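Local atomic coordinates of piwi domain-containing protein (Vanderwaltozyma polyspora, PDB entry 5THE), a protein that probably binds RNA as a budding yeast Argonaute, of which this chain is the C-terminal lobe, carrying the Piwi domain with its RNase H-like fold. Residues K4-H9 / C456-N461; F83-N88 / L125-G130. All coordinates share one frame; numbering follows the deposited sequence.

Interaction 1 and interaction 2 sit on opposite sides of the chain's centre, their own centres 53 Å apart and their nearest atoms about 39 Å apart, so neither touches the other. Interaction 1 brings the N-terminal tail, at 4-9, onto strand 452-459 of the Piwi domain, 447 residues further along. Interaction 2 joins 83-88 to 125-130, where strands 77-85 and 124-127 of a separate parallel sheet run side by side, and falls within the long span of chain between those two partners. They also differ in their distance from the bound nucleic acid: nearest atoms about 7 Å for interaction 2, about 20 Å for interaction 1.

Interaction 1 (K4-H9 / C456-N461); sequences KVENRH and CLYDEN
Two backbone links tie E6 to strand 452-459. Its N donates to L457 O at 2.8 Å; the bond is straight, but the donor lies above the carbonyl plane and not on a lone pair. At the carbonyl of E6 a water donates to both E6 O and C456 O. V5 CA adds a C-H...O contact to L457 O at 3.4 Å, making that carbonyl a shared acceptor for the tail.

The side-chain polar network is built round the E6 carboxylate. Its chain leaves with CG anti to the backbone N (chi1 -160°) and then bends at chi2 (71°), which brings OE1 to D459 N in a weak, bent bond of 3.1 Å. OE2 takes the NE2 of H9 at 2.7 Å on its anti side, with the oxygen close to the imidazole plane. The H9 ring also presents its edge to D459, CE1 lying 3.1 Å from OD1, with ring and carboxylate nearly coplanar. Because ND1 of H9 bonds to S463 O as well, a positively charged imidazole is plausible; it would offset the two carboxylates, whose E6 OE2 and D459 OD1 stand 4.9 Å apart. D459 is itself held by other partners: OD2 accepts from N461 N in an Asx turn and bonds T384, while OD1 receives S463 N.

Apolar contact is thin, V5 CG1 reaching L457 CD2 at 4.3 Å. A separate ring-edge contact is added by Y458, whose CD1 lies 3.4 Å from K4 O, near the ring plane.

Strand 452-459 runs between strands 383-389 and 435-440, antiparallel to both, with L457 and Y458 forming a classic beta bulge opposite C385. Their side chains pack on helix 351-373, while R8 and H9 carry the tail onward over F435 of strand 435-440.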
loop_
_atom_site.group_PDB
_atom_site.type_symbol
_atom_site.label_atom_id
_atom_site.label_comp_id
_atom_site.label_asym_id
_atom_site.label_seq_id
_atom_site.Cartn_x
_atom_site.Cartn_y
_atom_site.Cartn_z
ATOM N N LYS A 4 23.160 10.887 -12.378
ATOM C CA LYS A 4 23.768 11.372 -11.150
ATOM C C LYS A 4 22.666 11.682 -10.147
ATOM O O LYS A 4 21.550 12.036 -10.530
ATOM C CB LYS A 4 24.611 12.621 -11.416
ATOM C CG LYS A 4 25.636 12.418 -12.513
ATOM C CD LYS A 4 26.535 11.227 -12.208
ATOM C CE LYS A 4 27.474 10.909 -13.363
ATOM N NZ LYS A 4 28.323 9.726 -13.048
ATOM N N VAL A 5 22.986 11.538 -8.857
ATOM C CA VAL A 5 22.017 11.882 -7.823
ATOM C C VAL A 5 21.686 13.364 -7.917
ATOM O O VAL A 5 22.578 14.215 -8.011
ATOM C CB VAL A 5 22.546 11.505 -6.431
ATOM C CG1 VAL A 5 21.567 11.953 -5.354
ATOM C CG2 VAL A 5 22.777 10.015 -6.351
ATOM N N GLU A 6 20.390 13.665 -7.922
ATOM C CA GLU A 6 19.892 15.033 -8.007
ATOM C C GLU A 6 20.439 15.887 -6.869
ATOM O O GLU A 6 20.522 15.442 -5.720
ATOM C CB GLU A 6 18.354 15.006 -7.943
ATOM C CG GLU A 6 17.641 16.229 -8.482
ATOM C CD GLU A 6 17.728 16.329 -10.004
ATOM O OE1 GLU A 6 17.899 15.280 -10.686
ATOM O OE2 GLU A 6 17.640 17.461 -10.515
ATOM N N ASN A 7 20.804 17.124 -7.183
ATOM C CA ASN A 7 21.076 18.105 -6.143
ATOM C C ASN A 7 19.817 18.910 -5.864
ATOM O O ASN A 7 18.883 18.929 -6.670
ATOM C CB ASN A 7 22.218 19.033 -6.555
ATOM C CG ASN A 7 23.546 18.297 -6.663
ATOM O OD1 ASN A 7 23.990 17.656 -5.716
ATOM N ND2 ASN A 7 24.172 18.382 -7.815
ATOM N N ARG A 8 19.800 19.575 -4.702
ATOM C CA ARG A 8 18.638 20.350 -4.286
ATOM C C ARG A 8 18.326 21.456 -5.288
ATOM O O ARG A 8 19.221 22.183 -5.719
ATOM C CB ARG A 8 18.886 20.954 -2.909
ATOM C CG ARG A 8 17.839 21.954 -2.474
ATOM C CD ARG A 8 18.060 22.431 -1.000
ATOM N NE ARG A 8 18.050 21.323 -0.035
ATOM C CZ ARG A 8 16.943 20.691 0.356
ATOM N NH1 ARG A 8 15.766 21.067 -0.134
ATOM N NH2 ARG A 8 17.007 19.695 1.242
ATOM N N HIS A 9 17.050 21.587 -5.660
ATOM C CA HIS A 9 16.645 22.678 -6.550
ATOM C C HIS A 9 16.368 23.965 -5.774
ATOM O O HIS A 9 16.844 25.045 -6.134
ATOM C CB HIS A 9 15.379 22.306 -7.339
ATOM C CG HIS A 9 15.467 21.015 -8.086
ATOM N ND1 HIS A 9 14.372 20.442 -8.697
ATOM C CD2 HIS A 9 16.512 20.188 -8.336
ATOM C CE1 HIS A 9 14.736 19.318 -9.288
ATOM N NE2 HIS A 9 16.029 19.140 -9.083
ATOM N N CYS A 456 14.541 13.343 -3.085
ATOM C CA CYS A 456 14.453 13.299 -4.537
ATOM C C CYS A 456 15.842 12.947 -5.064
ATOM O O CYS A 456 16.774 13.753 -4.959
ATOM C CB CYS A 456 13.965 14.623 -5.111
ATOM S SG CYS A 456 13.865 14.556 -6.935
ATOM N N LEU A 457 15.989 11.738 -5.604
ATOM C CA LEU A 457 17.270 11.261 -6.110
ATOM C C LEU A 457 17.458 11.551 -7.592
ATOM O O LEU A 457 18.599 11.560 -8.076
ATOM C CB LEU A 457 17.391 9.752 -5.883
ATOM C CG LEU A 457 17.267 9.207 -4.451
ATOM C CD1 LEU A 457 17.522 7.698 -4.422
ATOM C CD2 LEU A 457 18.230 9.918 -3.531
ATOM N N TYR A 458 16.372 11.784 -8.325
ATOM C CA TYR A 458 16.458 11.968 -9.766
ATOM C C TYR A 458 15.179 12.635 -10.227
ATOM O O TYR A 458 14.099 12.281 -9.766
ATOM C CB TYR A 458 16.634 10.641 -10.504
ATOM C CG TYR A 458 17.241 10.792 -11.881
ATOM C CD1 TYR A 458 18.558 11.207 -12.023
ATOM C CD2 TYR A 458 16.513 10.496 -13.044
ATOM C CE1 TYR A 458 19.146 11.333 -13.281
ATOM C CE2 TYR A 458 17.099 10.618 -14.319
ATOM C CZ TYR A 458 18.420 11.041 -14.418
ATOM O OH TYR A 458 19.050 11.180 -15.639
ATOM N N ASP A 459 15.292 13.595 -11.133
ATOM C CA ASP A 459 14.096 14.322 -11.522
ATOM C C ASP A 459 14.306 14.879 -12.927
ATOM O O ASP A 459 15.071 15.827 -13.110
ATOM C CB ASP A 459 13.777 15.427 -10.513
ATOM C CG ASP A 459 12.658 16.291 -10.949
ATOM O OD1 ASP A 459 12.759 17.520 -10.799
ATOM O OD2 ASP A 459 11.675 15.734 -11.454
ATOM N N GLU A 460 13.593 14.316 -13.898
ATOM C CA GLU A 460 13.525 14.902 -15.229
ATOM C C GLU A 460 12.245 15.695 -15.426
ATOM O O GLU A 460 11.877 16.002 -16.563
ATOM C CB GLU A 460 13.655 13.822 -16.305
ATOM C CG GLU A 460 14.544 12.679 -15.891
ATOM C CD GLU A 460 14.634 11.606 -16.957
ATOM O OE1 GLU A 460 15.475 11.737 -17.868
ATOM O OE2 GLU A 460 13.832 10.658 -16.916
ATOM N N ASN A 461 11.551 16.036 -14.344
ATOM C CA ASN A 461 10.241 16.655 -14.472
ATOM C C ASN A 461 10.195 18.068 -13.916
ATOM O O ASN A 461 9.102 18.597 -13.723
ATOM C CB ASN A 461 9.173 15.784 -13.806
ATOM C CG ASN A 461 8.830 14.562 -14.638
ATOM O OD1 ASN A 461 8.401 14.694 -15.780
ATOM N ND2 ASN A 461 9.026 13.375 -14.077
HETATM O O HOH W 1 19.102 14.423 -3.783
#

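Interaction 2 (F83-N88 / L125-G130); sequences FINNAN and LINQFG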
loop_
_atom_site.group_PDB
_atom_site.type_symbol
_atom_site.label_atom_id
_atom_site.label_comp_id
_atom_site.label_asym_id
_atom_site.label_seq_id
_atom_site.Cartn_x
_atom_site.Cartn_y
_atom_site.Cartn_z
ATOM N N PHE A 83 -14.183 -21.599 7.752
ATOM C CA PHE A 83 -13.612 -21.568 9.091
ATOM C C PHE A 83 -12.388 -22.474 9.114
ATOM O O PHE A 83 -12.500 -23.695 8.957
ATOM C CB PHE A 83 -14.647 -22.003 10.127
ATOM C CG PHE A 83 -14.238 -21.728 11.547
ATOM C CD1 PHE A 83 -13.467 -22.638 12.252
ATOM C CD2 PHE A 83 -14.624 -20.562 12.176
ATOM C CE1 PHE A 83 -13.080 -22.385 13.558
ATOM C CE2 PHE A 83 -14.245 -20.305 13.487
ATOM C CZ PHE A 83 -13.469 -21.218 14.173
ATOM N N ILE A 84 -11.214 -21.878 9.291
ATOM C CA ILE A 84 -9.968 -22.630 9.360
ATOM C C ILE A 84 -9.737 -22.935 10.836
ATOM O O ILE A 84 -9.379 -22.054 11.620
ATOM C CB ILE A 84 -8.805 -21.855 8.743
ATOM C CG1 ILE A 84 -9.138 -21.486 7.283
ATOM C CG2 ILE A 84 -7.513 -22.687 8.832
ATOM C CD1 ILE A 84 -9.265 -22.696 6.297
ATOM N N ASN A 85 -9.988 -24.183 11.226
ATOM C CA ASN A 85 -9.852 -24.568 12.626
ATOM C C ASN A 85 -8.394 -24.942 12.883
ATOM O O ASN A 85 -8.006 -26.113 12.858
ATOM C CB ASN A 85 -10.793 -25.719 12.950
ATOM C CG ASN A 85 -10.730 -26.107 14.408
ATOM O OD1 ASN A 85 -10.555 -25.249 15.262
ATOM N ND2 ASN A 85 -10.874 -27.398 14.701
ATOM N N ASN A 86 -7.557 -23.928 13.111
ATOM C CA ASN A 86 -6.137 -24.199 13.337
ATOM C C ASN A 86 -5.848 -24.392 14.832
ATOM O O ASN A 86 -5.017 -23.720 15.432
ATOM C CB ASN A 86 -5.260 -23.113 12.709
ATOM C CG ASN A 86 -5.636 -21.702 13.158
ATOM O OD1 ASN A 86 -6.786 -21.426 13.482
ATOM N ND2 ASN A 86 -4.656 -20.804 13.167
ATOM N N ALA A 87 -6.564 -25.360 15.416
ATOM C CA ALA A 87 -6.304 -25.890 16.750
ATOM C C ALA A 87 -6.520 -27.401 16.712
ATOM O O ALA A 87 -6.993 -27.951 15.712
ATOM C CB ALA A 87 -7.207 -25.246 17.803
ATOM N N ASN A 88 -6.175 -28.080 17.807
ATOM C CA ASN A 88 -6.342 -29.529 17.871
ATOM C C ASN A 88 -7.657 -29.948 18.513
ATOM O O ASN A 88 -7.881 -31.145 18.698
ATOM C CB ASN A 88 -5.172 -30.183 18.622
ATOM C CG ASN A 88 -3.856 -29.990 17.911
ATOM O OD1 ASN A 88 -3.823 -29.806 16.699
ATOM N ND2 ASN A 88 -2.765 -30.029 18.655
ATOM N N LEU A 125 -16.375 -25.709 7.444
ATOM C CA LEU A 125 -15.377 -25.979 8.465
ATOM C C LEU A 125 -14.263 -26.830 7.873
ATOM O O LEU A 125 -14.527 -27.872 7.264
ATOM C CB LEU A 125 -16.012 -26.684 9.668
ATOM C CG LEU A 125 -15.040 -27.128 10.767
ATOM C CD1 LEU A 125 -14.354 -25.931 11.389
ATOM C CD2 LEU A 125 -15.756 -27.935 11.857
ATOM N N ILE A 126 -13.025 -26.384 8.044
ATOM C CA ILE A 126 -11.851 -27.131 7.597
ATOM C C ILE A 126 -10.967 -27.424 8.803
ATOM O O ILE A 126 -10.449 -26.501 9.448
ATOM C CB ILE A 126 -11.076 -26.372 6.511
ATOM C CG1 ILE A 126 -11.921 -26.311 5.235
ATOM C CG2 ILE A 126 -9.718 -27.018 6.278
ATOM C CD1 ILE A 126 -11.130 -26.174 3.973
ATOM N N ASN A 127 -10.785 -28.706 9.102
ATOM C CA ASN A 127 -9.923 -29.146 10.186
ATOM C C ASN A 127 -8.564 -29.542 9.635
ATOM O O ASN A 127 -8.426 -29.842 8.450
ATOM C CB ASN A 127 -10.544 -30.332 10.929
ATOM C CG ASN A 127 -11.799 -29.955 11.665
ATOM O OD1 ASN A 127 -11.794 -29.030 12.473
ATOM N ND2 ASN A 127 -12.890 -30.665 11.393
ATOM N N GLN A 128 -7.558 -29.535 10.517
ATOM C CA GLN A 128 -6.241 -30.079 10.207
ATOM C C GLN A 128 -5.618 -29.397 8.999
ATOM O O GLN A 128 -4.956 -30.037 8.182
ATOM C CB GLN A 128 -6.312 -31.591 9.986
ATOM C CG GLN A 128 -6.910 -32.339 11.166
ATOM C CD GLN A 128 -6.821 -33.844 11.004
ATOM O OE1 GLN A 128 -6.237 -34.536 11.836
ATOM N NE2 GLN A 128 -7.402 -34.357 9.933
ATOM N N PHE A 129 -5.833 -28.090 8.872
ATOM C CA PHE A 129 -5.145 -27.326 7.848
ATOM C C PHE A 129 -3.847 -26.774 8.421
ATOM O O PHE A 129 -3.830 -26.205 9.520
ATOM C CB PHE A 129 -6.007 -26.183 7.307
ATOM C CG PHE A 129 -5.288 -25.345 6.293
ATOM C CD1 PHE A 129 -4.486 -24.276 6.696
ATOM C CD2 PHE A 129 -5.374 -25.650 4.939
ATOM C CE1 PHE A 129 -3.786 -23.520 5.766
ATOM C CE2 PHE A 129 -4.684 -24.894 3.995
ATOM C CZ PHE A 129 -3.892 -23.825 4.406
ATOM N N GLY A 130 -2.768 -26.932 7.670
ATOM C CA GLY A 130 -1.480 -26.436 8.083
ATOM C C GLY A 130 -0.436 -26.699 7.023
ATOM O O GLY A 130 -0.727 -27.225 5.939
HETATM O O HOH W 2 -7.737 -26.320 10.040
HETATM O O HOH W 3 -8.030 -29.104 13.008
#
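N85 and N127 meet amide to amide on one face of the paired strands 77-85 and 124-127: ND2 of N85 donates to OD1 of N127 at 2.9 Å, the acceptor lying close to the donor's amide plane although the two amides are turned 75° apart. The N127 torsion that places CG beside its backbone N (chi1 -67°) swings OD1 across to strand 77-85. The backbones are joined through I126, whose N donates to F83 O at 2.9 Å and whose O accepts from N85 N at 3.0 Å, the parallel pattern on either side of I84.

Apolar side chains line both faces. Next to the asparagines, L125 CD1 presses on F83 CD1 at 3.5 Å, approaching the ring obliquely. On the reverse face I84 splits its branches, CD1 lying against I126 CB at 4.1 Å and CG2 against F129 CD1 at 4.0 Å.

Beyond N127 the chains part and water takes over. One molecule donates to I126 O and, weakly, to N85 O while accepting from F129 N; a second donates to N85 O and accepts from Q128 N, 2.6 Å from that nitrogen.

Further out, R192 binds OD1 of N85, and T89 O takes a second bond from its ND2. W220 meets the F83 ring edge-to-face, and F129 is packed between helices 169-179 and 197-210. The parallel sheet with flanking helices is consistent with the Rossmann-like MID domain of Argonautes.

With both ends of its amide engaged, N85 has its rotation fixed; the bridging waters link N85 O to the N of Q128 and F129, and give I126 O a second donor beside N85 N.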